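Local coordinates for protein PHB depolymerase (Penicillium funiculosum, PDB 2D81) that probably hydrolyses the ester bonds of the biopolyester polyhydroxybutyrate, breaking it down to short (R)-3-hydroxybutyrate units, at residues V85-T97 against M109-N121. Numbering follows the deposited sequence.
With NAG (2-acetamido-2-deoxy-beta-D-glucopyranose), chain B.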
loop_
_atom_site.group_PDB
_atom_site.type_symbol
_atom_site.label_atom_id
_atom_site.label_comp_id
_atom_site.label_asym_id
_atom_site.label_seq_id
_atom_site.Cartn_x
_atom_site.Cartn_y
_atom_site.Cartn_z
ATOM N N VAL A 85 9.766 -7.603 -15.047
ATOM C CA VAL A 85 8.515 -8.239 -14.659
ATOM C C VAL A 85 8.693 -9.725 -14.366
ATOM O O VAL A 85 7.804 -10.363 -13.805
ATOM C CB VAL A 85 7.430 -8.061 -15.744
ATOM C CG1 VAL A 85 7.085 -6.588 -15.888
ATOM C CG2 VAL A 85 7.910 -8.628 -17.069
ATOM N N ALA A 86 9.846 -10.271 -14.739
ATOM C CA ALA A 86 10.190 -11.640 -14.361
ATOM C C ALA A 86 10.147 -11.804 -12.842
ATOM O O ALA A 86 9.825 -12.879 -12.331
ATOM C CB ALA A 86 11.578 -11.997 -14.891
ATOM N N ASN A 87 10.470 -10.736 -12.119
ATOM C CA ASN A 87 10.420 -10.783 -10.662
ATOM C C ASN A 87 9.030 -11.153 -10.163
ATOM O O ASN A 87 8.889 -11.851 -9.157
ATOM C CB ASN A 87 10.821 -9.436 -10.051
ATOM C CG ASN A 87 12.260 -9.068 -10.336
ATOM O OD1 ASN A 87 13.092 -9.934 -10.610
ATOM N ND2 ASN A 87 12.567 -7.777 -10.254
ATOM N N LEU A 88 8.001 -10.684 -10.861
ATOM C CA LEU A 88 6.634 -10.893 -10.399
ATOM C C LEU A 88 6.266 -12.372 -10.374
ATOM O O LEU A 88 5.289 -12.766 -9.737
ATOM C CB LEU A 88 5.652 -10.124 -11.286
ATOM C CG LEU A 88 5.811 -8.604 -11.249
ATOM C CD1 LEU A 88 4.875 -7.971 -12.269
ATOM C CD2 LEU A 88 5.519 -8.083 -9.841
ATOM N N GLY A 89 7.061 -13.189 -11.060
ATOM C CA GLY A 89 6.811 -14.617 -11.080
ATOM C C GLY A 89 7.218 -15.300 -9.789
ATOM O O GLY A 89 6.896 -16.471 -9.575
ATOM N N GLN A 90 7.926 -14.569 -8.931
ATOM C CA GLN A 90 8.349 -15.092 -7.633
ATOM C C GLN A 90 7.982 -14.135 -6.507
ATOM O O GLN A 90 8.812 -13.815 -5.653
ATOM C CB GLN A 90 9.860 -15.330 -7.616
ATOM C CG GLN A 90 10.334 -16.408 -8.572
ATOM C CD GLN A 90 11.799 -16.739 -8.385
ATOM O OE1 GLN A 90 12.659 -15.858 -8.438
ATOM N NE2 GLN A 90 12.093 -18.017 -8.167
ATOM N N ARG A 91 6.738 -13.674 -6.520
ATOM C CA ARG A 91 6.239 -12.779 -5.484
ATOM C C ARG A 91 4.931 -13.315 -4.924
ATOM O O ARG A 91 4.115 -13.877 -5.656
ATOM C CB ARG A 91 6.010 -11.380 -6.063
ATOM C CG ARG A 91 7.280 -10.696 -6.554
ATOM C CD ARG A 91 8.138 -10.215 -5.393
ATOM N NE ARG A 91 9.388 -9.609 -5.845
ATOM C CZ ARG A 91 10.472 -10.293 -6.197
ATOM N NH1 ARG A 91 11.560 -9.649 -6.600
ATOM N NH2 ARG A 91 10.478 -11.617 -6.134
ATOM N N LYS A 92 4.739 -13.144 -3.621
ATOM C CA LYS A 92 3.452 -13.424 -3.000
ATOM C C LYS A 92 2.569 -12.198 -3.181
ATOM O O LYS A 92 2.948 -11.090 -2.797
ATOM C CB LYS A 92 3.627 -13.723 -1.508
ATOM C CG LYS A 92 4.557 -14.891 -1.209
ATOM C CD LYS A 92 4.041 -16.181 -1.819
ATOM C CE LYS A 92 2.775 -16.658 -1.127
ATOM N NZ LYS A 92 3.056 -17.090 0.268
ATOM N N ILE A 93 1.396 -12.394 -3.774
ATOM C CA ILE A 93 0.497 -11.282 -4.049
ATOM C C ILE A 93 -0.861 -11.539 -3.419
ATOM O O ILE A 93 -1.508 -12.551 -3.696
ATOM C CB ILE A 93 0.327 -11.066 -5.570
ATOM C CG1 ILE A 93 1.689 -10.777 -6.203
ATOM C CG2 ILE A 93 -0.632 -9.905 -5.834
ATOM C CD1 ILE A 93 1.654 -10.636 -7.711
ATOM N N TYR A 94 -1.269 -10.618 -2.553
ATOM C CA TYR A 94 -2.550 -10.691 -1.865
ATOM C C TYR A 94 -3.472 -9.602 -2.403
ATOM O O TYR A 94 -3.061 -8.455 -2.552
ATOM C CB TYR A 94 -2.351 -10.494 -0.359
ATOM C CG TYR A 94 -3.646 -10.356 0.412
ATOM C CD1 TYR A 94 -4.342 -11.479 0.854
ATOM C CD2 TYR A 94 -4.191 -9.098 0.670
ATOM C CE1 TYR A 94 -5.549 -11.352 1.536
ATOM C CE2 TYR A 94 -5.397 -8.960 1.346
ATOM C CZ TYR A 94 -6.070 -10.090 1.776
ATOM O OH TYR A 94 -7.266 -9.958 2.437
ATOM N N MET A 95 -4.715 -9.968 -2.695
ATOM C CA MET A 95 -5.701 -9.015 -3.199
ATOM C C MET A 95 -7.035 -9.191 -2.485
ATOM O O MET A 95 -7.460 -10.316 -2.221
ATOM C CB MET A 95 -5.887 -9.196 -4.707
ATOM C CG MET A 95 -4.693 -8.732 -5.521
ATOM S SD MET A 95 -4.853 -9.117 -7.270
ATOM C CE MET A 95 -4.248 -10.802 -7.269
ATOM N N TRP A 96 -7.688 -8.076 -2.168
ATOM C CA TRP A 96 -8.953 -8.101 -1.438
ATOM C C TRP A 96 -9.928 -7.078 -1.992
ATOM O O TRP A 96 -9.542 -5.971 -2.362
ATOM C CB TRP A 96 -8.728 -7.799 0.048
ATOM C CG TRP A 96 -10.007 -7.742 0.848
ATOM C CD1 TRP A 96 -10.666 -8.797 1.418
ATOM C CD2 TRP A 96 -10.796 -6.577 1.133
ATOM N NE1 TRP A 96 -11.814 -8.362 2.034
ATOM C CE2 TRP A 96 -11.920 -7.005 1.877
ATOM C CE3 TRP A 96 -10.664 -5.213 0.829
ATOM C CZ2 TRP A 96 -12.906 -6.116 2.326
ATOM C CZ3 TRP A 96 -11.649 -4.329 1.276
ATOM C CH2 TRP A 96 -12.754 -4.787 2.017
ATOM N N THR A 97 -11.199 -7.456 -2.039
ATOM C CA THR A 97 -12.254 -6.500 -2.316
ATOM C C THR A 97 -13.482 -6.831 -1.480
ATOM O O THR A 97 -13.728 -7.994 -1.149
ATOM C CB THR A 97 -12.639 -6.511 -3.807
ATOM O OG1 THR A 97 -13.653 -5.525 -4.044
ATOM C CG2 THR A 97 -13.160 -7.881 -4.214
ATOM N N MET A 109 -10.921 -4.491 -9.189
ATOM C CA MET A 109 -9.926 -5.371 -8.589
ATOM C C MET A 109 -9.700 -6.637 -9.409
ATOM O O MET A 109 -8.581 -7.143 -9.476
ATOM C CB MET A 109 -10.321 -5.732 -7.154
ATOM C CG MET A 109 -9.830 -4.731 -6.116
ATOM S SD MET A 109 -8.011 -4.618 -6.067
ATOM C CE MET A 109 -7.609 -6.204 -5.315
ATOM N N ASN A 110 -10.749 -7.143 -10.051
ATOM C CA ASN A 110 -10.602 -8.337 -10.875
ATOM C C ASN A 110 -9.683 -8.087 -12.067
ATOM O O ASN A 110 -8.970 -8.991 -12.501
ATOM C CB ASN A 110 -11.961 -8.822 -11.381
ATOM C CG ASN A 110 -11.853 -10.105 -12.188
ATOM O OD1 ASN A 110 -11.551 -11.175 -11.646
ATOM N ND2 ASN A 110 -12.085 -10.005 -13.491
ATOM N N GLN A 111 -9.706 -6.868 -12.604
ATOM C CA GLN A 111 -8.826 -6.525 -13.718
ATOM C C GLN A 111 -7.364 -6.474 -13.280
ATOM O O GLN A 111 -6.468 -6.820 -14.049
ATOM C CB GLN A 111 -9.218 -5.177 -14.334
ATOM C CG GLN A 111 -10.524 -5.180 -15.123
ATOM C CD GLN A 111 -10.490 -6.112 -16.319
ATOM O OE1 GLN A 111 -10.646 -7.325 -16.182
ATOM N NE2 GLN A 111 -10.277 -5.546 -17.506
ATOM N N LEU A 112 -7.121 -6.034 -12.049
ATOM C CA LEU A 112 -5.776 -6.109 -11.488
ATOM C C LEU A 112 -5.326 -7.563 -11.406
ATOM O O LEU A 112 -4.185 -7.887 -11.740
ATOM C CB LEU A 112 -5.732 -5.480 -10.093
ATOM C CG LEU A 112 -4.419 -5.659 -9.316
ATOM C CD1 LEU A 112 -3.267 -4.980 -10.046
ATOM C CD2 LEU A 112 -4.584 -5.053 -7.926
ATOM N N LYS A 113 -6.221 -8.438 -10.958
ATOM C CA LYS A 113 -5.907 -9.860 -10.880
ATOM C C LYS A 113 -5.540 -10.386 -12.264
ATOM O O LYS A 113 -4.543 -11.084 -12.430
ATOM C CB LYS A 113 -7.103 -10.641 -10.337
ATOM C CG LYS A 113 -6.858 -12.141 -10.219
ATOM C CD LYS A 113 -8.078 -12.843 -9.650
ATOM C CE LYS A 113 -7.822 -14.326 -9.459
ATOM N NZ LYS A 113 -9.043 -15.027 -8.981
ATOM N N ALA A 114 -6.354 -10.041 -13.257
ATOM C CA ALA A 114 -6.143 -10.519 -14.619
ATOM C C ALA A 114 -4.821 -9.992 -15.159
ATOM O O ALA A 114 -4.065 -10.717 -15.814
ATOM C CB ALA A 114 -7.286 -10.065 -15.509
ATOM N N GLN A 115 -4.549 -8.723 -14.879
ATOM C CA GLN A 115 -3.327 -8.086 -15.356
ATOM C C GLN A 115 -2.088 -8.769 -14.784
ATOM O O GLN A 115 -1.176 -9.133 -15.525
ATOM C CB GLN A 115 -3.323 -6.608 -14.968
ATOM C CG GLN A 115 -2.041 -5.879 -15.327
ATOM C CD GLN A 115 -2.022 -4.464 -14.796
ATOM O OE1 GLN A 115 -2.245 -4.236 -13.607
ATOM N NE2 GLN A 115 -1.747 -3.502 -15.673
ATOM N N LEU A 116 -2.058 -8.934 -13.466
ATOM C CA LEU A 116 -0.919 -9.565 -12.806
ATOM C C LEU A 116 -0.814 -11.041 -13.178
ATOM O O LEU A 116 0.267 -11.621 -13.129
ATOM C CB LEU A 116 -1.032 -9.408 -11.283
ATOM C CG LEU A 116 -0.909 -7.965 -10.785
ATOM C CD1 LEU A 116 -1.124 -7.902 -9.283
ATOM C CD2 LEU A 116 0.462 -7.423 -11.153
ATOM N N GLY A 117 -1.939 -11.637 -13.561
ATOM C CA GLY A 117 -1.934 -13.036 -13.960
ATOM C C GLY A 117 -1.034 -13.318 -15.151
ATOM O O GLY A 117 -0.617 -14.458 -15.376
ATOM N N ASN A 118 -0.732 -12.278 -15.920
ATOM C CA ASN A 118 0.179 -12.402 -17.051
ATOM C C ASN A 118 1.611 -12.650 -16.598
ATOM O O ASN A 118 2.437 -13.131 -17.379
ATOM C CB ASN A 118 0.133 -11.133 -17.906
ATOM C CG ASN A 118 -1.142 -11.020 -18.710
ATOM O OD1 ASN A 118 -1.293 -11.666 -19.746
ATOM N ND2 ASN A 118 -2.075 -10.206 -18.234
ATOM N N PHE A 119 1.906 -12.320 -15.345
ATOM C CA PHE A 119 3.288 -12.309 -14.871
ATOM C C PHE A 119 3.528 -13.128 -13.607
ATOM O O PHE A 119 4.666 -13.501 -13.322
ATOM C CB PHE A 119 3.745 -10.872 -14.624
ATOM C CG PHE A 119 3.466 -9.949 -15.771
ATOM C CD1 PHE A 119 2.376 -9.085 -15.732
ATOM C CD2 PHE A 119 4.271 -9.967 -16.905
ATOM C CE1 PHE A 119 2.089 -8.250 -16.810
ATOM C CE2 PHE A 119 3.992 -9.135 -17.991
ATOM C CZ PHE A 119 2.900 -8.276 -17.942
ATOM N N ASP A 120 2.471 -13.398 -12.845
ATOM C CA ASP A 120 2.638 -14.040 -11.546
ATOM C C ASP A 120 2.369 -15.542 -11.541
ATOM O O ASP A 120 2.038 -16.135 -12.570
ATOM C CB ASP A 120 1.764 -13.339 -10.491
ATOM C CG ASP A 120 0.271 -13.479 -10.756
ATOM O OD1 ASP A 120 -0.488 -12.617 -10.262
ATOM O OD2 ASP A 120 -0.155 -14.443 -11.428
ATOM N N ASN A 121 2.530 -16.141 -10.367
ATOM C CA ASN A 121 2.346 -17.574 -10.151
ATOM C C ASN A 121 1.066 -17.780 -9.344
ATOM O O ASN A 121 0.946 -17.267 -8.230
ATOM C CB ASN A 121 3.552 -18.121 -9.381
ATOM C CG ASN A 121 3.320 -19.519 -8.831
ATOM O OD1 ASN A 121 3.183 -20.484 -9.584
ATOM N ND2 ASN A 121 3.276 -19.632 -7.508
HETATM C C1 NAG B . 6.077 -18.821 -4.130
HETATM C C2 NAG B . 7.308 -18.996 -5.037
HETATM C C3 NAG B . 8.540 -19.471 -4.238
HETATM C C4 NAG B . 8.713 -18.717 -2.910
HETATM C C5 NAG B . 7.387 -18.659 -2.158
HETATM C C6 NAG B . 7.460 -17.883 -0.858
HETATM C C7 NAG B . 7.338 -19.809 -7.320
HETATM C C8 NAG B . 7.469 -21.059 -8.177
HETATM N N2 NAG B . 6.987 -19.987 -6.048
HETATM O O3 NAG B . 9.709 -19.285 -5.021
HETATM O O4 NAG B . 9.675 -19.388 -2.112
HETATM O O5 NAG B . 6.396 -18.025 -2.986
HETATM O O6 NAG B . 6.495 -18.358 0.070
HETATM O O7 NAG B . 7.554 -18.703 -7.814
HETATM O O HOH W 1 6.935 -12.856 -14.615
HETATM O O HOH W 2 4.019 -14.777 -8.325
#
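The carbonyl oxygen of Leu88 meets the 109-121 segment in two ways: the CA of Asp120 directs a C-H...O contact at it, 3.5 Å from Leu88 O, and one water joins it to the next residue. This water donates to Leu88 O and Arg91 O and accepts from the backbone N of Asn121, 2.9 Å away. A second water, donating to Val85 O and to Phe119 O (2.7 Å), ties the two segments together a second time, and no direct hydrogen bond links them. Beside these bridges Leu88 and Phe119 lie side by side, Leu88 CD1 against Phe119 CB, while CB and CG2 of Val85 reach CD2 of the ring at a slant.

Strand 92-97 and helix 109-116 are the first strand and the crossover helix of a beta-alpha-beta unit in the alpha/beta hydrolase fold, completed by strand 125-130; the axes of the two short segments run nearly antiparallel (160°) and come within 9.3 Å of each other. Between them Met95 hangs from the sheet toward the helix, its SD 3.8 Å from Lys113 CA and also against Leu112 CG. The Met109 chain folds back on itself at two successive bonds (chi2 -62°, chi3 -71°), which brings CE to Met95 CB at 3.5 Å. Further along, Ile93 CG2 packs on Leu116 CD1, and Ile93 CD1 touches Asp120 CB.

The CB of Lys92 points away from the helix; its CD lies 3.2 Å from O5 of the glycan sugar, and its ammonium bonds to Trp171 O and makes a cation-pi contact with Trp171. An alanine here, lacking both CD and the ammonium, would probably leave the Trp171 carbonyl without this donor, end the cation-pi contact and open a gap beside the sugar.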